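Local coordinates for protein PrgB (Enterococcus faecalis, PDB 6EVU) that promotes cell aggregation, biofilm formation and conjugation by binding and compacting DNA, the portion described here being its adhesin domain, at residues A[120-125]-A[186-191]; A[127-132]-A[175-180]; A[182-187]-A[277-282]. All coordinates share one frame; numbering follows the deposited sequence.

Contact 1 (A[120-125]-A[186-191]); sequences SYLGRK and LPDKDS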
loop_
_atom_site.group_PDB
_atom_site.type_symbol
_atom_site.label_atom_id
_atom_site.label_comp_id
_atom_site.label_asym_id
_atom_site.label_seq_id
_atom_site.Cartn_x
_atom_site.Cartn_y
_atom_site.Cartn_z
ATOM N N SER A 120 18.100 0.601 9.071
ATOM C CA SER A 120 18.920 1.645 9.681
ATOM C C SER A 120 18.346 3.020 9.419
ATOM O O SER A 120 17.565 3.232 8.495
ATOM C CB SER A 120 20.366 1.639 9.186
ATOM O OG SER A 120 20.454 1.714 7.765
ATOM N N TYR A 121 18.808 3.963 10.224
ATOM C CA TYR A 121 18.473 5.367 9.992
ATOM C C TYR A 121 19.683 6.137 10.461
ATOM O O TYR A 121 19.995 6.108 11.656
ATOM C CB TYR A 121 17.229 5.814 10.732
ATOM C CG TYR A 121 17.054 7.311 10.699
ATOM C CD1 TYR A 121 16.690 7.959 9.519
ATOM C CD2 TYR A 121 17.267 8.081 11.837
ATOM C CE1 TYR A 121 16.493 9.346 9.489
ATOM C CE2 TYR A 121 17.117 9.474 11.810
ATOM C CZ TYR A 121 16.759 10.093 10.629
ATOM O OH TYR A 121 16.596 11.446 10.589
ATOM N N LEU A 122 20.363 6.782 9.517
ATOM C CA LEU A 122 21.609 7.463 9.787
ATOM C C LEU A 122 22.558 6.572 10.599
ATOM O O LEU A 122 23.101 6.977 11.626
ATOM C CB LEU A 122 21.362 8.786 10.512
ATOM C CG LEU A 122 20.390 9.821 9.943
ATOM C CD1 LEU A 122 20.125 10.935 10.936
ATOM C CD2 LEU A 122 20.973 10.392 8.690
ATOM N N GLY A 123 22.724 5.327 10.162
ATOM C CA GLY A 123 23.610 4.414 10.862
ATOM C C GLY A 123 23.116 3.833 12.184
ATOM O O GLY A 123 23.839 3.022 12.778
ATOM N N ARG A 124 21.931 4.226 12.685
ATOM C CA ARG A 124 21.328 3.569 13.852
ATOM C C ARG A 124 20.586 2.337 13.373
ATOM O O ARG A 124 19.760 2.440 12.465
ATOM C CB ARG A 124 20.359 4.495 14.586
ATOM C CG ARG A 124 21.060 5.745 15.048
ATOM C CD ARG A 124 20.058 6.882 15.221
ATOM N NE ARG A 124 19.016 6.558 16.190
ATOM C CZ ARG A 124 18.029 7.392 16.501
ATOM N NH1 ARG A 124 17.982 8.580 15.911
ATOM N NH2 ARG A 124 17.086 7.043 17.379
ATOM N N LYS A 125 20.925 1.170 13.931
ATOM C CA LYS A 125 20.334 -0.079 13.477
ATOM C C LYS A 125 18.906 -0.221 13.957
ATOM O O LYS A 125 18.623 -0.037 15.141
ATOM C CB LYS A 125 21.184 -1.248 13.989
ATOM C CG LYS A 125 20.607 -2.619 13.575
ATOM C CD LYS A 125 21.790 -3.613 13.453
ATOM C CE LYS A 125 21.372 -5.058 13.711
ATOM N NZ LYS A 125 22.369 -6.063 13.231
ATOM N N LEU A 186 12.816 7.869 15.429
ATOM C CA LEU A 186 12.136 8.976 14.774
ATOM C C LEU A 186 13.159 9.890 14.077
ATOM O O LEU A 186 14.349 9.899 14.451
ATOM C CB LEU A 186 11.301 9.758 15.792
ATOM C CG LEU A 186 10.174 8.844 16.284
ATOM C CD1 LEU A 186 9.544 9.414 17.541
ATOM C CD2 LEU A 186 9.128 8.553 15.168
ATOM N N PRO A 187 12.756 10.619 13.021
ATOM C CA PRO A 187 13.750 11.364 12.246
ATOM C C PRO A 187 14.267 12.614 12.951
ATOM O O PRO A 187 13.554 13.276 13.718
ATOM C CB PRO A 187 13.013 11.723 10.953
ATOM C CG PRO A 187 11.573 11.545 11.216
ATOM C CD PRO A 187 11.467 10.486 12.292
ATOM N N ASP A 188 15.542 12.921 12.679
ATOM C CA ASP A 188 16.106 14.212 13.044
ATOM C C ASP A 188 15.479 15.308 12.215
ATOM O O ASP A 188 15.051 15.082 11.081
ATOM C CB ASP A 188 17.616 14.270 12.784
ATOM C CG ASP A 188 18.404 13.359 13.684
ATOM O OD1 ASP A 188 17.926 12.976 14.774
ATOM O OD2 ASP A 188 19.542 13.039 13.285
ATOM N N LYS A 189 15.531 16.527 12.770
ATOM C CA LYS A 189 14.880 17.694 12.174
ATOM C C LYS A 189 15.143 17.816 10.675
ATOM O O LYS A 189 14.205 17.978 9.882
ATOM C CB LYS A 189 15.341 18.959 12.892
ATOM C CG LYS A 189 15.013 20.236 12.143
ATOM C CD LYS A 189 15.225 21.467 13.022
ATOM C CE LYS A 189 15.349 22.724 12.170
ATOM N NZ LYS A 189 14.220 22.858 11.199
ATOM N N ASP A 190 16.402 17.730 10.260
ATOM C CA ASP A 190 16.717 17.999 8.864
ATOM C C ASP A 190 16.947 16.729 8.058
ATOM O O ASP A 190 17.468 16.788 6.948
ATOM C CB ASP A 190 17.909 18.962 8.764
ATOM C CG ASP A 190 17.522 20.405 9.154
ATOM O OD1 ASP A 190 16.519 20.922 8.601
ATOM O OD2 ASP A 190 18.196 21.015 10.023
ATOM N N SER A 191 16.464 15.586 8.538
ATOM C CA SER A 191 16.679 14.316 7.849
ATOM C C SER A 191 15.398 13.501 7.928
ATOM O O SER A 191 15.347 12.437 8.562
ATOM C CB SER A 191 17.874 13.578 8.451
ATOM O OG SER A 191 19.063 14.384 8.319
HETATM O O HOH W 1 14.686 8.741 17.644
HETATM O O HOH W 2 16.346 10.653 15.772
#

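Contact 2 (A[127-132]-A[175-180]); sequences TKAEFV and IKFFDA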
loop_
_atom_site.group_PDB
_atom_site.type_symbol
_atom_site.label_atom_id
_atom_site.label_comp_id
_atom_site.label_asym_id
_atom_site.label_seq_id
_atom_site.Cartn_x
_atom_site.Cartn_y
_atom_site.Cartn_z
ATOM N N THR A 127 16.102 -2.969 14.333
ATOM C CA THR A 127 16.018 -4.419 14.393
ATOM C C THR A 127 14.598 -4.943 14.466
ATOM O O THR A 127 14.393 -6.152 14.289
ATOM C CB THR A 127 16.767 -4.928 15.630
ATOM O OG1 THR A 127 16.214 -4.317 16.789
ATOM C CG2 THR A 127 18.211 -4.537 15.603
ATOM N N LYS A 128 13.619 -4.079 14.739
ATOM C CA LYS A 128 12.236 -4.506 14.937
ATOM C C LYS A 128 11.345 -3.391 14.393
ATOM O O LYS A 128 11.744 -2.216 14.409
ATOM C CB LYS A 128 11.983 -4.728 16.447
ATOM C CG LYS A 128 10.518 -4.819 16.928
ATOM C CD LYS A 128 10.425 -5.202 18.408
ATOM C CE LYS A 128 9.452 -4.322 19.215
ATOM N NZ LYS A 128 9.106 -4.948 20.539
ATOM N N ALA A 129 10.143 -3.755 13.946
ATOM C CA ALA A 129 9.149 -2.769 13.520
ATOM C C ALA A 129 7.737 -3.256 13.832
ATOM O O ALA A 129 7.467 -4.447 13.858
ATOM C CB ALA A 129 9.291 -2.471 12.015
ATOM N N GLU A 130 6.851 -2.303 14.112
ATOM C CA GLU A 130 5.415 -2.543 14.272
ATOM C C GLU A 130 4.687 -1.881 13.130
ATOM O O GLU A 130 4.822 -0.673 12.935
ATOM C CB GLU A 130 4.916 -1.964 15.594
ATOM C CG GLU A 130 5.377 -2.799 16.769
ATOM C CD GLU A 130 5.049 -2.181 18.125
ATOM O OE1 GLU A 130 4.658 -0.994 18.167
ATOM O OE2 GLU A 130 5.209 -2.877 19.162
ATOM N N PHE A 131 3.963 -2.682 12.332
ATOM C CA PHE A 131 3.085 -2.159 11.284
ATOM C C PHE A 131 1.651 -2.278 11.794
ATOM O O PHE A 131 1.172 -3.390 11.988
ATOM C CB PHE A 131 3.263 -3.016 10.031
ATOM C CG PHE A 131 4.536 -2.738 9.256
ATOM C CD1 PHE A 131 5.801 -2.780 9.849
ATOM C CD2 PHE A 131 4.427 -2.409 7.901
ATOM C CE1 PHE A 131 6.958 -2.484 9.078
ATOM C CE2 PHE A 131 5.590 -2.090 7.149
ATOM C CZ PHE A 131 6.817 -2.178 7.745
ATOM N N VAL A 132 0.966 -1.156 12.006
ATOM C CA VAL A 132 -0.405 -1.150 12.514
ATOM C C VAL A 132 -1.351 -0.813 11.388
ATOM O O VAL A 132 -1.272 0.266 10.778
ATOM C CB VAL A 132 -0.571 -0.152 13.663
ATOM C CG1 VAL A 132 -2.045 -0.141 14.139
ATOM C CG2 VAL A 132 0.453 -0.515 14.770
ATOM N N ILE A 175 3.545 3.045 11.118
ATOM C CA ILE A 175 4.729 2.194 11.270
ATOM C C ILE A 175 5.612 2.753 12.376
ATOM O O ILE A 175 5.872 3.958 12.419
ATOM C CB ILE A 175 5.520 2.108 9.953
ATOM C CG1 ILE A 175 4.676 1.403 8.882
ATOM C CG2 ILE A 175 6.907 1.355 10.146
ATOM C CD1 ILE A 175 5.133 1.642 7.423
ATOM N N LYS A 176 6.100 1.879 13.261
ATOM C CA LYS A 176 7.089 2.281 14.246
ATOM C C LYS A 176 8.334 1.454 14.036
ATOM O O LYS A 176 8.243 0.231 13.901
ATOM C CB LYS A 176 6.595 2.092 15.673
ATOM C CG LYS A 176 5.498 3.003 16.091
ATOM C CD LYS A 176 5.231 2.750 17.568
ATOM C CE LYS A 176 3.980 3.454 18.022
ATOM N NZ LYS A 176 3.696 3.178 19.477
ATOM N N PHE A 177 9.488 2.118 13.998
ATOM C CA PHE A 177 10.773 1.414 13.881
ATOM C C PHE A 177 11.438 1.430 15.238
ATOM O O PHE A 177 11.379 2.444 15.928
ATOM C CB PHE A 177 11.690 2.109 12.886
ATOM C CG PHE A 177 11.109 2.272 11.538
ATOM C CD1 PHE A 177 10.877 1.180 10.717
ATOM C CD2 PHE A 177 10.801 3.540 11.076
ATOM C CE1 PHE A 177 10.376 1.352 9.446
ATOM C CE2 PHE A 177 10.231 3.717 9.840
ATOM C CZ PHE A 177 10.026 2.640 9.017
ATOM N N PHE A 178 12.131 0.328 15.595
ATOM C CA PHE A 178 12.793 0.244 16.894
ATOM C C PHE A 178 14.256 -0.117 16.752
ATOM O O PHE A 178 14.629 -0.984 15.941
ATOM C CB PHE A 178 12.092 -0.777 17.794
ATOM C CG PHE A 178 10.659 -0.434 18.098
ATOM C CD1 PHE A 178 9.636 -0.891 17.283
ATOM C CD2 PHE A 178 10.346 0.339 19.196
ATOM C CE1 PHE A 178 8.277 -0.556 17.581
ATOM C CE2 PHE A 178 9.054 0.691 19.489
ATOM C CZ PHE A 178 7.993 0.208 18.674
ATOM N N ASP A 179 15.079 0.544 17.560
ATOM C CA ASP A 179 16.502 0.238 17.619
ATOM C C ASP A 179 16.727 -0.989 18.509
ATOM O O ASP A 179 15.792 -1.576 19.056
ATOM C CB ASP A 179 17.290 1.475 18.050
ATOM C CG ASP A 179 17.162 1.817 19.546
ATOM O OD1 ASP A 179 16.842 0.955 20.383
ATOM O OD2 ASP A 179 17.443 2.994 19.881
ATOM N N ALA A 180 17.980 -1.445 18.555
ATOM C CA ALA A 180 18.319 -2.692 19.241
ATOM C C ALA A 180 17.958 -2.648 20.710
ATOM O O ALA A 180 17.610 -3.679 21.298
ATOM C CB ALA A 180 19.819 -2.974 19.094
HETATM O O HOH W 3 3.952 0.447 20.296
#

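Contact 3 (A[182-187]-A[277-282]); sequences GKEVLP and NGRISF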
loop_
_atom_site.group_PDB
_atom_site.type_symbol
_atom_site.label_atom_id
_atom_site.label_comp_id
_atom_site.label_asym_id
_atom_site.label_seq_id
_atom_site.Cartn_x
_atom_site.Cartn_y
_atom_site.Cartn_z
ATOM N N GLY A 182 15.376 -1.258 21.898
ATOM C CA GLY A 182 13.928 -1.197 22.036
ATOM C C GLY A 182 13.319 0.190 21.973
ATOM O O GLY A 182 12.124 0.338 22.239
ATOM N N LYS A 183 14.096 1.200 21.621
ATOM C CA LYS A 183 13.608 2.567 21.555
ATOM C C LYS A 183 13.137 2.894 20.150
ATOM O O LYS A 183 13.833 2.628 19.166
ATOM C CB LYS A 183 14.720 3.521 21.957
ATOM C CG LYS A 183 14.361 4.981 21.808
ATOM C CD LYS A 183 13.072 5.302 22.624
ATOM C CE LYS A 183 12.799 6.827 22.706
ATOM N NZ LYS A 183 11.695 7.122 23.695
ATOM N N GLU A 184 11.978 3.534 20.052
ATOM C CA GLU A 184 11.489 3.942 18.745
ATOM C C GLU A 184 12.496 4.888 18.079
ATOM O O GLU A 184 13.125 5.718 18.733
ATOM C CB GLU A 184 10.121 4.626 18.866
ATOM C CG GLU A 184 9.524 4.813 17.454
ATOM C CD GLU A 184 8.103 5.430 17.446
ATOM O OE1 GLU A 184 7.589 5.777 18.523
ATOM O OE2 GLU A 184 7.591 5.612 16.315
ATOM N N VAL A 185 12.649 4.738 16.762
ATOM C CA VAL A 185 13.526 5.588 15.961
ATOM C C VAL A 185 12.617 6.560 15.203
ATOM O O VAL A 185 11.782 6.130 14.396
ATOM C CB VAL A 185 14.379 4.747 14.999
ATOM C CG1 VAL A 185 15.223 5.635 14.079
ATOM C CG2 VAL A 185 15.256 3.771 15.781
ATOM N N LEU A 186 12.816 7.869 15.429
ATOM C CA LEU A 186 12.136 8.976 14.774
ATOM C C LEU A 186 13.159 9.890 14.077
ATOM O O LEU A 186 14.349 9.899 14.451
ATOM C CB LEU A 186 11.301 9.758 15.792
ATOM C CG LEU A 186 10.174 8.844 16.284
ATOM C CD1 LEU A 186 9.544 9.414 17.541
ATOM C CD2 LEU A 186 9.128 8.553 15.168
ATOM N N PRO A 187 12.756 10.619 13.021
ATOM C CA PRO A 187 13.750 11.364 12.246
ATOM C C PRO A 187 14.267 12.614 12.951
ATOM O O PRO A 187 13.554 13.276 13.718
ATOM C CB PRO A 187 13.013 11.723 10.953
ATOM C CG PRO A 187 11.573 11.545 11.216
ATOM C CD PRO A 187 11.467 10.486 12.292
ATOM N N ASN A 277 8.378 13.963 8.757
ATOM C CA ASN A 277 9.170 14.552 9.839
ATOM C C ASN A 277 8.730 14.013 11.198
ATOM O O ASN A 277 8.688 14.740 12.180
ATOM C CB ASN A 277 9.083 16.087 9.802
ATOM C CG ASN A 277 9.576 16.677 8.486
ATOM O OD1 ASN A 277 10.784 16.709 8.222
ATOM N ND2 ASN A 277 8.647 17.160 7.658
ATOM N N GLY A 278 8.324 12.754 11.250
ATOM C CA GLY A 278 7.757 12.152 12.446
ATOM C C GLY A 278 7.445 10.701 12.104
ATOM O O GLY A 278 7.922 10.190 11.094
ATOM N N ARG A 279 6.650 10.040 12.957
ATOM C CA ARG A 279 6.190 8.681 12.698
ATOM C C ARG A 279 5.456 8.590 11.358
ATOM O O ARG A 279 4.587 9.424 11.047
ATOM C CB ARG A 279 5.258 8.245 13.854
ATOM C CG ARG A 279 4.927 6.713 13.827
ATOM C CD ARG A 279 4.089 6.308 15.061
ATOM N NE ARG A 279 4.817 6.483 16.323
ATOM C CZ ARG A 279 4.351 7.069 17.407
ATOM N NH1 ARG A 279 3.125 7.616 17.434
ATOM N NH2 ARG A 279 5.130 7.128 18.477
ATOM N N ILE A 280 5.808 7.580 10.573
ATOM C CA ILE A 280 5.152 7.318 9.290
ATOM C C ILE A 280 3.707 6.902 9.501
ATOM O O ILE A 280 3.418 5.962 10.250
ATOM C CB ILE A 280 5.892 6.207 8.532
ATOM C CG1 ILE A 280 7.267 6.739 8.092
ATOM C CG2 ILE A 280 5.058 5.714 7.334
ATOM C CD1 ILE A 280 8.092 5.656 7.383
ATOM N N SER A 281 2.804 7.519 8.765
ATOM C CA SER A 281 1.389 7.110 8.862
ATOM C C SER A 281 0.640 7.669 7.665
ATOM O O SER A 281 0.807 8.844 7.343
ATOM C CB SER A 281 0.774 7.636 10.136
ATOM O OG SER A 281 -0.557 7.124 10.299
ATOM N N PHE A 282 -0.131 6.839 6.982
ATOM C CA PHE A 282 -0.824 7.277 5.769
ATOM C C PHE A 282 -1.858 6.207 5.460
ATOM O O PHE A 282 -1.890 5.151 6.115
ATOM C CB PHE A 282 0.147 7.464 4.595
ATOM C CG PHE A 282 0.848 6.186 4.209
ATOM C CD1 PHE A 282 1.962 5.746 4.897
ATOM C CD2 PHE A 282 0.339 5.410 3.150
ATOM C CE1 PHE A 282 2.567 4.533 4.589
ATOM C CE2 PHE A 282 0.933 4.195 2.804
ATOM C CZ PHE A 282 2.048 3.745 3.533
#

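Contact 1 (A[120-125]-A[186-191])
Tyr121 and Arg124 begin and end a type I' beta turn facing segment 186-191, itself closed by a type I turn from Asp188 to Ser191; the nearest CA pair, Tyr121 and Pro187, stands 8.0 Å apart, so the backbones do not pair, and side chains of 120-125 reach backbone and side-chain atoms of the loop. The Tyr121 hydroxyl enters the mouth of the second turn. It donates to Ser191 O, 2.6 Å from Tyr121 OH, the donor tilted 19° from the carbonyl plane. Tyr121 OH also accepts from Asp188 N at 2.8 Å, with an N-H...O angle of 147°. One donated and one accepted bond thus hold a single polar atom; both partners lie near the ring plane, at the edge. The aromatic side chain gets there because CG is anti to the backbone N (chi1 169°). Leu122 CG sits over the centre of one ring face of Tyr121, while Phe193 meets this ring edge-to-face. The turn is the two-residue loop (Leu122-Gly123) of a beta hairpin joining strand 119-121 to strand 124-137: Tyr121 N and Arg124 O are hydrogen-bonded, as are Arg124 N and Tyr121 O. The other segment belongs to the loop between strands 184-185 and 193-197, so Tyr121 links hairpin tip and loop. Leu122 crosses the Asp188 side chain obliquely, its CD1 3.2 Å from Asp188 OD2. Arg124 works through water instead of direct bonds. One water accepts from Arg124 NH1 and donates to both Leu186 O and Asp188 OD1; a second accepts from Arg124 NH2 and Leu186 N. Both waters lie in the guanidinium plane, at its edge. Arg124 NH1 and Asp188 OD1 remain 4.5 Å apart, beyond a salt bridge, and the water they share bridges them.

Contact 2 (A[127-132]-A[175-180])
Phe178 lies between the side chains of Lys128 and Glu130 on one face of an antiparallel beta ladder, where strands 127-132 and 175-179 run 167° apart and a classic beta bulge sets Thr127 and Lys128 both opposite Phe178. The lysine approaches over a ring face: Lys128 CE is 4.3 Å from the centroid of the Phe178 ring, a CH-pi contact offset toward the rim. Its NZ is too far for more than a weak cation-pi attraction. Glu130 comes to the ring edge instead, with OE1 3.6 Å from Phe178 CZ and the carboxylate plane turned 73° from that of the ring. On the other face of the sheet, the Phe131 and Ile175 side chains run alongside each other in the same direction. Ile175 CG1, anti to its carbonyl carbon (chi1 -65°), lies 4.0 Å from the centroid of the Phe131 ring, over its face; Tyr114 meets that ring edge-to-face. Ala129 CB lies at the Phe131 ring edge and touches Phe177 CD1. At the bulge Phe178 O takes a bond from Thr127 N at 2.9 Å and a weak one from Lys128 N. Glu130 and Lys176 form a regular hydrogen-bonded pair. Beyond their backbones, a water donates to Glu130 OE1 (water O to OE1 2.7 Å) and accepts from Lys176 NZ (water O to NZ 2.9 Å).

Contact 3 (A[182-187]-A[277-282])
Asn277 and Gly278 meet the ring of Pro187 through their backbones, where segment 277-282 leads into strand 280-287. Pro187 CG is 3.8 Å from Asn277 C and 3.5 Å from Gly278 N, so the proline ring rests against the peptide joining these two residues. At Gly278 the backbone is almost fully extended, and its CA makes the nearest CA pair with that of Leu186, at 5.9 Å. The touching parts run 161° apart in direction, yet no backbone hydrogen bond crosses between them: this is an antiparallel approach without a beta ladder. Both segments instead pair with strand 169-179, Val185 through Phe177 and Ile280 through Ile175, which puts them along the same edge of that strand, a branch in the large antiparallel sheet of the adhesin domain. Arg279 makes the polar link. Leu186 CD2 packs over the Arg279 backbone, 3.6 Å from its N, and reaches Arg279 CB as well, the latter an apolar contact. Farther out, the arginine chain bends at chi3 (-64°), which brings the guanidinium alongside the Glu184 carboxylate. There Arg279 grips the carboxylate side-on: NH2 lies 2.8 Å from Glu184 OE1, and NE lies 2.9 Å from Glu184 OE2. Both N-H...O bonds are nearly straight, each oxygen using its syn lone pair, and the two flat groups are only 15° from coplanar. Such a paired salt bridge restricts rotation of both groups. Lys176 of the intervening strand touches both Glu184 and Arg279. Further on, Ile280 turns to Phe193, Tyr195 and Phe304, and the Ser281 hydroxyl bonds to Thr174 OG1.

Overall arrangement
Contact 2 is partly buried, with four of its eleven touching residues buried, whereas contacts 1 and 3 are surface contacts, with one of seven and none of six. Strand 124-137 serves contacts 1 and 2, and Leu186 and Pro187 are shared by contacts 1 and 3. Strand 169-179 of contact 2 lies between strand 124-137 and the two segments of contact 3, and pairs with all of them. The chemistry follows position. The strand pair relies on its backbone ladder and aromatic packing; the hairpin tip uses one hydroxyl and bridging waters; the third contact combines a direct salt bridge with proline and leucine packing. Val185 packs on Tyr121, connecting contacts 1 and 3.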